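Side-chain contacts in cycloserine biosynthesis protein DcsG (Streptomyces lavendulae, PDB 6JIL), which catalyses the ATP- and magnesium-dependent cyclisation of O-ureido-D-serine to the antibiotic D-cycloserine, as a monomeric ligase of the ATP-grasp family: residues 41-45 with 46-50; 79-82 with 83-87; 96-100 with 101-105. One frame throughout, in Å; residues are numbered along the deposited sequence.

The three contacts come in series along the chain, each confined to a turn or a helix end. Contact 1 lies in the loop between strands 33-37 and 50-55, and contact 2 leads from strand 78-79 into helix 83-89. Their centres are about 17 Å apart; strands 50-55 and 78-79 are neighbours in the parallel sheet, consistent with Ala50 CB packing 3.8 Å from Ile80 CD1. Contact 3 closes helix 94-100, the next helix, its centre about 21 Å from that of contact 2. Contacts 1 and 3, about 37 Å apart between centres, lie on opposite sides of the chain's centre. The series thus runs from a surface loop to a helix end whose Val105 side chain is about 10 Å from the bound ADP.

Contact 1 (41-45 with 46-50); sequences GTVDW and SRFEA
Asp44 and Ser46 meet through one carboxylate oxygen: Asp44 OD1 accepts from Ser46 N at 3.1 Å, the amide approaching from above the carboxylate plane, 47° out of it. Ser46 OG is modelled against the same oxygen, so close that its geometry is doubtful. With Asp44 CG anti to the backbone N (chi1 179°), the carboxylate folds forward along the chain, and the bond from Ser46 N to Asp44 OD1 makes an Asx turn. The aspartate's backbone is used as well. Arg47 N donates to Asp44 O at 3.0 Å, nearly straight, closing the short 3-10 turn. A weak bond from Phe48 N to Trp45 O, 3.4 Å long, adds the next step. The Arg47 chain, bent at chi3, runs back past Asp44 but forms no salt bridge with it; its NH2 makes instead a long, weak ion pair with Glu34. On the apolar side, the Phe48 ring presents its edge to Val43 CG1, 3.8 Å from CE1, while Val43 CG1 also lies above one face of the Trp45 indole, offset toward its rim. The two aromatic planes meet at 49°, with Trp45 CE3 4.0 Å from Phe48 CE1. Both rings lie against strands 4-8 and 33-37 of the parallel sheet, and Trp45 also meets Phe69 edge-to-face and packs on Val76 of helix 63-76.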
loop_
_atom_site.group_PDB
_atom_site.type_symbol
_atom_site.label_atom_id
_atom_site.label_comp_id
_atom_site.label_asym_id
_atom_site.label_seq_id
_atom_site.Cartn_x
_atom_site.Cartn_y
_atom_site.Cartn_z
ATOM N N GLY A 41 10.539 -4.901 -22.553
ATOM C CA GLY A 41 10.362 -4.056 -23.722
ATOM C C GLY A 41 9.688 -4.708 -24.916
ATOM O O GLY A 41 9.350 -4.022 -25.876
ATOM N N THR A 42 9.479 -6.020 -24.863
ATOM C CA THR A 42 8.849 -6.734 -25.973
ATOM C C THR A 42 7.321 -6.741 -25.901
ATOM O O THR A 42 6.659 -7.331 -26.756
ATOM C CB THR A 42 9.319 -8.201 -26.035
ATOM O OG1 THR A 42 8.754 -8.933 -24.939
ATOM C CG2 THR A 42 10.840 -8.273 -25.952
ATOM N N VAL A 43 6.762 -6.083 -24.889
ATOM C CA VAL A 43 5.316 -6.044 -24.730
ATOM C C VAL A 43 4.640 -4.912 -25.495
ATOM O O VAL A 43 5.025 -3.753 -25.388
ATOM C CB VAL A 43 4.919 -5.913 -23.251
ATOM C CG1 VAL A 43 3.408 -5.932 -23.119
ATOM C CG2 VAL A 43 5.534 -7.041 -22.446
ATOM N N ASP A 44 3.628 -5.258 -26.275
ATOM C CA ASP A 44 2.884 -4.258 -27.023
ATOM C C ASP A 44 1.645 -3.973 -26.182
ATOM O O ASP A 44 0.627 -4.654 -26.311
ATOM C CB ASP A 44 2.484 -4.811 -28.391
ATOM C CG ASP A 44 1.684 -3.821 -29.205
ATOM O OD1 ASP A 44 1.462 -2.697 -28.711
ATOM O OD2 ASP A 44 1.280 -4.169 -30.337
ATOM N N TRP A 45 1.742 -2.972 -25.311
ATOM C CA TRP A 45 0.640 -2.630 -24.422
ATOM C C TRP A 45 -0.625 -2.167 -25.136
ATOM O O TRP A 45 -1.707 -2.151 -24.551
ATOM C CB TRP A 45 1.110 -1.594 -23.397
ATOM C CG TRP A 45 2.263 -2.114 -22.574
ATOM C CD1 TRP A 45 3.592 -2.056 -22.893
ATOM C CD2 TRP A 45 2.179 -2.858 -21.350
ATOM N NE1 TRP A 45 4.339 -2.721 -21.951
ATOM C CE2 TRP A 45 3.499 -3.223 -20.992
ATOM C CE3 TRP A 45 1.118 -3.256 -20.524
ATOM C CZ2 TRP A 45 3.787 -3.970 -19.835
ATOM C CZ3 TRP A 45 1.402 -3.996 -19.377
ATOM C CH2 TRP A 45 2.731 -4.346 -19.044
ATOM N N SER A 46 -0.490 -1.819 -26.411
ATOM C CA SER A 46 -1.629 -1.373 -27.204
ATOM C C SER A 46 -2.580 -2.540 -27.479
ATOM O O SER A 46 -3.735 -2.331 -27.839
ATOM C CB SER A 46 -1.150 -0.785 -28.538
ATOM O OG SER A 46 -0.662 -1.794 -29.406
ATOM N N ARG A 47 -2.085 -3.764 -27.310
ATOM C CA ARG A 47 -2.884 -4.968 -27.546
ATOM C C ARG A 47 -3.959 -5.232 -26.499
ATOM O O ARG A 47 -4.929 -5.931 -26.782
ATOM C CB ARG A 47 -1.999 -6.217 -27.589
ATOM C CG ARG A 47 -1.176 -6.419 -28.833
ATOM C CD ARG A 47 -0.493 -7.787 -28.764
ATOM N NE ARG A 47 0.309 -7.933 -27.547
ATOM C CZ ARG A 47 0.064 -8.809 -26.574
ATOM N NH1 ARG A 47 -0.968 -9.640 -26.657
ATOM N NH2 ARG A 47 0.857 -8.847 -25.511
ATOM N N PHE A 48 -3.780 -4.700 -25.294
ATOM C CA PHE A 48 -4.734 -4.932 -24.216
ATOM C C PHE A 48 -5.948 -4.012 -24.171
ATOM O O PHE A 48 -5.896 -2.858 -24.592
ATOM C CB PHE A 48 -4.022 -4.863 -22.863
ATOM C CG PHE A 48 -2.814 -5.742 -22.771
ATOM C CD1 PHE A 48 -1.541 -5.215 -22.929
ATOM C CD2 PHE A 48 -2.951 -7.107 -22.553
ATOM C CE1 PHE A 48 -0.426 -6.037 -22.871
ATOM C CE2 PHE A 48 -1.843 -7.935 -22.495
ATOM C CZ PHE A 48 -0.577 -7.401 -22.654
ATOM N N GLU A 49 -7.042 -4.546 -23.641
ATOM C CA GLU A 49 -8.288 -3.804 -23.491
ATOM C C GLU A 49 -8.060 -2.895 -22.296
ATOM O O GLU A 49 -8.460 -1.739 -22.285
ATOM C CB GLU A 49 -9.438 -4.767 -23.177
ATOM C CG GLU A 49 -10.819 -4.235 -23.498
ATOM C CD GLU A 49 -11.183 -4.431 -24.962
ATOM O OE1 GLU A 49 -12.235 -3.907 -25.399
ATOM O OE2 GLU A 49 -10.417 -5.121 -25.674
ATOM N N ALA A 50 -7.411 -3.447 -21.283
ATOM C CA ALA A 50 -7.106 -2.715 -20.070
ATOM C C ALA A 50 -5.892 -3.333 -19.388
ATOM O O ALA A 50 -5.415 -4.401 -19.771
ATOM C CB ALA A 50 -8.296 -2.729 -19.126
#

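Contact 2 (79-82 with 83-87); sequences LITP and MPLVR
A prolyl carbonyl starts the helix here: Pro82, at the N-cap position of helix 83-89, has no polar side chain to offer, and its O accepts from Val86 N at 3.1 Å. That bond is the first i to i+4 link of the helix, with an N-H...O angle of 161° and a donor tilted only 16° from the carbonyl plane. Pro84, whose nitrogen carries no hydrogen, follows in the first turn, where a helical amide needs no acceptor within the helix. Its CD rests 4.0 Å from Pro82 CB. Beneath this turn Thr81 meets two side chains of the helix. Leu85 CG is anti to its own backbone N (chi1 -153°), and this swings CD1 back to the threonine, where it rests against the CG2 methyl and lies 3.5 Å from Thr81 CB. Val86 crosses the threonine at about a right angle. The selenomethionine at Met83, bent at chi2 and chi3, neighbours Leu79, but the modelled contact of their methyls is too short and the detail is doubtful. Met83 and Leu79 both lie against helix 63-76. Leu85 packs on Leu250 and Leu272, and its side chain is about 9 Å from that of Glu271, a magnesium ligand. On the hydroxyl branch, Thr81 OG1 stands 3.6 Å from Val86 CG2.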
loop_
_atom_site.group_PDB
_atom_site.type_symbol
_atom_site.label_atom_id
_atom_site.label_comp_id
_atom_site.label_asym_id
_atom_site.label_seq_id
_atom_site.Cartn_x
_atom_site.Cartn_y
_atom_site.Cartn_z
ATOM N N LEU A 79 -6.243 2.084 -18.217
ATOM C CA LEU A 79 -5.748 1.625 -16.921
ATOM C C LEU A 79 -6.941 1.515 -15.968
ATOM O O LEU A 79 -7.699 2.472 -15.813
ATOM C CB LEU A 79 -4.738 2.617 -16.342
ATOM C CG LEU A 79 -3.482 2.913 -17.156
ATOM C CD1 LEU A 79 -2.709 4.008 -16.459
ATOM C CD2 LEU A 79 -2.627 1.653 -17.291
ATOM N N ILE A 80 -7.121 0.352 -15.346
ATOM C CA ILE A 80 -8.227 0.180 -14.405
ATOM C C ILE A 80 -8.085 1.238 -13.310
ATOM O O ILE A 80 -9.070 1.832 -12.874
ATOM C CB ILE A 80 -8.238 -1.234 -13.779
ATOM C CG1 ILE A 80 -8.471 -2.281 -14.873
ATOM C CG2 ILE A 80 -9.331 -1.330 -12.736
ATOM C CD1 ILE A 80 -9.722 -2.032 -15.704
ATOM N N THR A 81 -6.852 1.461 -12.866
ATOM C CA THR A 81 -6.573 2.490 -11.870
ATOM C C THR A 81 -5.935 3.618 -12.676
ATOM O O THR A 81 -4.752 3.551 -13.006
ATOM C CB THR A 81 -5.572 2.010 -10.791
ATOM O OG1 THR A 81 -4.370 1.540 -11.416
ATOM C CG2 THR A 81 -6.184 0.896 -9.954
ATOM N N PRO A 82 -6.722 4.655 -13.027
ATOM C CA PRO A 82 -6.227 5.798 -13.804
ATOM C C PRO A 82 -5.076 6.518 -13.118
ATOM O O PRO A 82 -4.936 6.448 -11.899
ATOM C CB PRO A 82 -7.469 6.676 -13.961
ATOM C CG PRO A 82 -8.272 6.345 -12.736
ATOM C CD PRO A 82 -8.135 4.854 -12.655
HETATM N N MSE A 83 -4.267 7.220 -13.909
HETATM C CA MSE A 83 -3.095 7.924 -13.397
HETATM C C MSE A 83 -3.267 8.730 -12.117
HETATM O O MSE A 83 -2.461 8.596 -11.195
HETATM C CB MSE A 83 -2.491 8.793 -14.499
HETATM C CG MSE A 83 -1.865 7.965 -15.604
HETATM SE SE MSE A 83 -0.366 6.900 -14.968
HETATM C CE MSE A 83 -1.300 5.418 -14.188
ATOM N N PRO A 84 -4.308 9.578 -12.032
ATOM C CA PRO A 84 -4.454 10.342 -10.787
ATOM C C PRO A 84 -4.383 9.414 -9.571
ATOM O O PRO A 84 -3.671 9.699 -8.608
ATOM C CB PRO A 84 -5.823 11.004 -10.947
ATOM C CG PRO A 84 -5.898 11.228 -12.419
ATOM C CD PRO A 84 -5.385 9.911 -12.979
ATOM N N LEU A 85 -5.113 8.301 -9.637
ATOM C CA LEU A 85 -5.138 7.311 -8.558
ATOM C C LEU A 85 -3.747 6.716 -8.351
ATOM O O LEU A 85 -3.284 6.580 -7.226
ATOM C CB LEU A 85 -6.109 6.170 -8.891
ATOM C CG LEU A 85 -6.793 5.377 -7.766
ATOM C CD1 LEU A 85 -7.117 3.994 -8.286
ATOM C CD2 LEU A 85 -5.920 5.278 -6.534
ATOM N N VAL A 86 -3.085 6.355 -9.442
ATOM C CA VAL A 86 -1.754 5.769 -9.355
ATOM C C VAL A 86 -0.740 6.667 -8.646
ATOM O O VAL A 86 -0.090 6.231 -7.696
ATOM C CB VAL A 86 -1.213 5.407 -10.763
ATOM C CG1 VAL A 86 0.249 4.934 -10.670
ATOM C CG2 VAL A 86 -2.085 4.316 -11.382
ATOM N N ARG A 87 -0.601 7.911 -9.095
ATOM C CA ARG A 87 0.358 8.826 -8.478
ATOM C C ARG A 87 0.061 9.037 -6.998
ATOM O O ARG A 87 0.970 9.109 -6.169
ATOM C CB ARG A 87 0.343 10.198 -9.168
ATOM C CG ARG A 87 0.595 10.178 -10.662
ATOM C CD ARG A 87 0.756 11.594 -11.215
ATOM N NE ARG A 87 0.303 11.677 -12.603
ATOM C CZ ARG A 87 -0.951 11.939 -12.974
ATOM N NH1 ARG A 87 -1.891 12.156 -12.061
ATOM N NH2 ARG A 87 -1.274 11.965 -14.263
#

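Contact 3 (96-100 with 101-105); sequences ADLAA and HGVPV
His101 turns its ring back onto the helix that precedes it, and ND1 donates to Asp97 O at 3.0 Å. The N-H...O angle is 148°, and the carbonyl oxygen sits at the ring's edge, 21° out of its plane. With CG anti to the carbonyl carbon (chi1 -79°), the imidazole folds back over the last turn. His101 N adds a weak bond to the same oxygen and a firmer one, at 3.0 Å, to Leu98 O. That acceptor is gripped twice, since Val103 N arrives at 3.1 Å from the opposite face of the carbonyl plane. Gly102 N completes the set at 3.2 Å from Ala99 O. The carboxylate of Asp97 takes no part in these bonds; its OD1 accepts from Trp88 NE1. Further out, the chain doubles back and places two valines along the helix. Val103 CB lies 4.0 Å from Leu98 CB, and the two methyls of Val105 straddle neighbouring residues: CG1 meets Leu98 CB, and CG2 stands 4.0 Å from Ala99 CB. Both valines also touch Val267 of strand 265-271, while Leu98, His101 and Val103 pack on Ala239 of helix 227-244. Val103 N to Leu98 O and Gly102 N to Ala99 O, with Gly102 at positive phi as C-prime, make the Schellman motif that ends helix 94-100 within the ATP-grasp region.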
loop_
_atom_site.group_PDB
_atom_site.type_symbol
_atom_site.label_atom_id
_atom_site.label_comp_id
_atom_site.label_asym_id
_atom_site.label_seq_id
_atom_site.Cartn_x
_atom_site.Cartn_y
_atom_site.Cartn_z
ATOM N N ALA A 96 -2.399 12.227 4.840
ATOM C CA ALA A 96 -2.837 13.557 5.262
ATOM C C ALA A 96 -4.198 13.868 4.649
ATOM O O ALA A 96 -5.016 14.565 5.252
ATOM C CB ALA A 96 -1.818 14.609 4.853
ATOM N N ASP A 97 -4.437 13.355 3.447
ATOM C CA ASP A 97 -5.713 13.563 2.781
ATOM C C ASP A 97 -6.763 12.766 3.548
ATOM O O ASP A 97 -7.899 13.217 3.720
ATOM C CB ASP A 97 -5.643 13.091 1.327
ATOM C CG ASP A 97 -4.732 13.963 0.471
ATOM O OD1 ASP A 97 -3.818 13.419 -0.189
ATOM O OD2 ASP A 97 -4.935 15.195 0.450
ATOM N N LEU A 98 -6.377 11.584 4.024
ATOM C CA LEU A 98 -7.295 10.751 4.791
ATOM C C LEU A 98 -7.646 11.457 6.091
ATOM O O LEU A 98 -8.803 11.459 6.507
ATOM C CB LEU A 98 -6.677 9.389 5.111
ATOM C CG LEU A 98 -6.504 8.444 3.922
ATOM C CD1 LEU A 98 -5.951 7.098 4.397
ATOM C CD2 LEU A 98 -7.846 8.259 3.231
ATOM N N ALA A 99 -6.643 12.056 6.728
ATOM C CA ALA A 99 -6.860 12.760 7.982
ATOM C C ALA A 99 -7.812 13.944 7.791
ATOM O O ALA A 99 -8.623 14.240 8.671
ATOM C CB ALA A 99 -5.532 13.240 8.551
ATOM N N ALA A 100 -7.726 14.604 6.639
ATOM C CA ALA A 100 -8.577 15.753 6.345
ATOM C C ALA A 100 -10.031 15.339 6.134
ATOM O O ALA A 100 -10.931 16.176 6.197
ATOM C CB ALA A 100 -8.062 16.487 5.114
ATOM N N HIS A 101 -10.254 14.052 5.870
ATOM C CA HIS A 101 -11.605 13.541 5.668
ATOM C C HIS A 101 -12.153 12.878 6.925
ATOM O O HIS A 101 -13.147 12.157 6.869
ATOM C CB HIS A 101 -11.646 12.527 4.520
ATOM C CG HIS A 101 -11.657 13.148 3.159
ATOM N ND1 HIS A 101 -10.584 13.845 2.649
ATOM C CD2 HIS A 101 -12.621 13.194 2.209
ATOM C CE1 HIS A 101 -10.886 14.295 1.444
ATOM N NE2 HIS A 101 -12.115 13.914 1.155
ATOM N N GLY A 102 -11.503 13.102 8.058
ATOM C CA GLY A 102 -11.994 12.506 9.287
ATOM C C GLY A 102 -11.569 11.072 9.536
ATOM O O GLY A 102 -11.933 10.491 10.554
ATOM N N VAL A 103 -10.803 10.494 8.613
ATOM C CA VAL A 103 -10.322 9.120 8.776
ATOM C C VAL A 103 -9.164 9.103 9.769
ATOM O O VAL A 103 -8.171 9.807 9.587
ATOM C CB VAL A 103 -9.800 8.529 7.450
ATOM C CG1 VAL A 103 -9.263 7.114 7.685
ATOM C CG2 VAL A 103 -10.906 8.517 6.413
ATOM N N PRO A 104 -9.278 8.295 10.835
ATOM C CA PRO A 104 -8.227 8.194 11.853
ATOM C C PRO A 104 -6.950 7.554 11.317
ATOM O O PRO A 104 -6.966 6.428 10.842
ATOM C CB PRO A 104 -8.885 7.348 12.943
ATOM C CG PRO A 104 -9.791 6.458 12.158
ATOM C CD PRO A 104 -10.408 7.408 11.158
ATOM N N VAL A 105 -5.843 8.279 11.394
ATOM C CA VAL A 105 -4.574 7.759 10.912
ATOM C C VAL A 105 -3.483 7.909 11.961
ATOM O O VAL A 105 -3.631 8.648 12.928
ATOM C CB VAL A 105 -4.112 8.492 9.631
ATOM C CG1 VAL A 105 -5.184 8.423 8.578
ATOM C CG2 VAL A 105 -3.785 9.936 9.946
#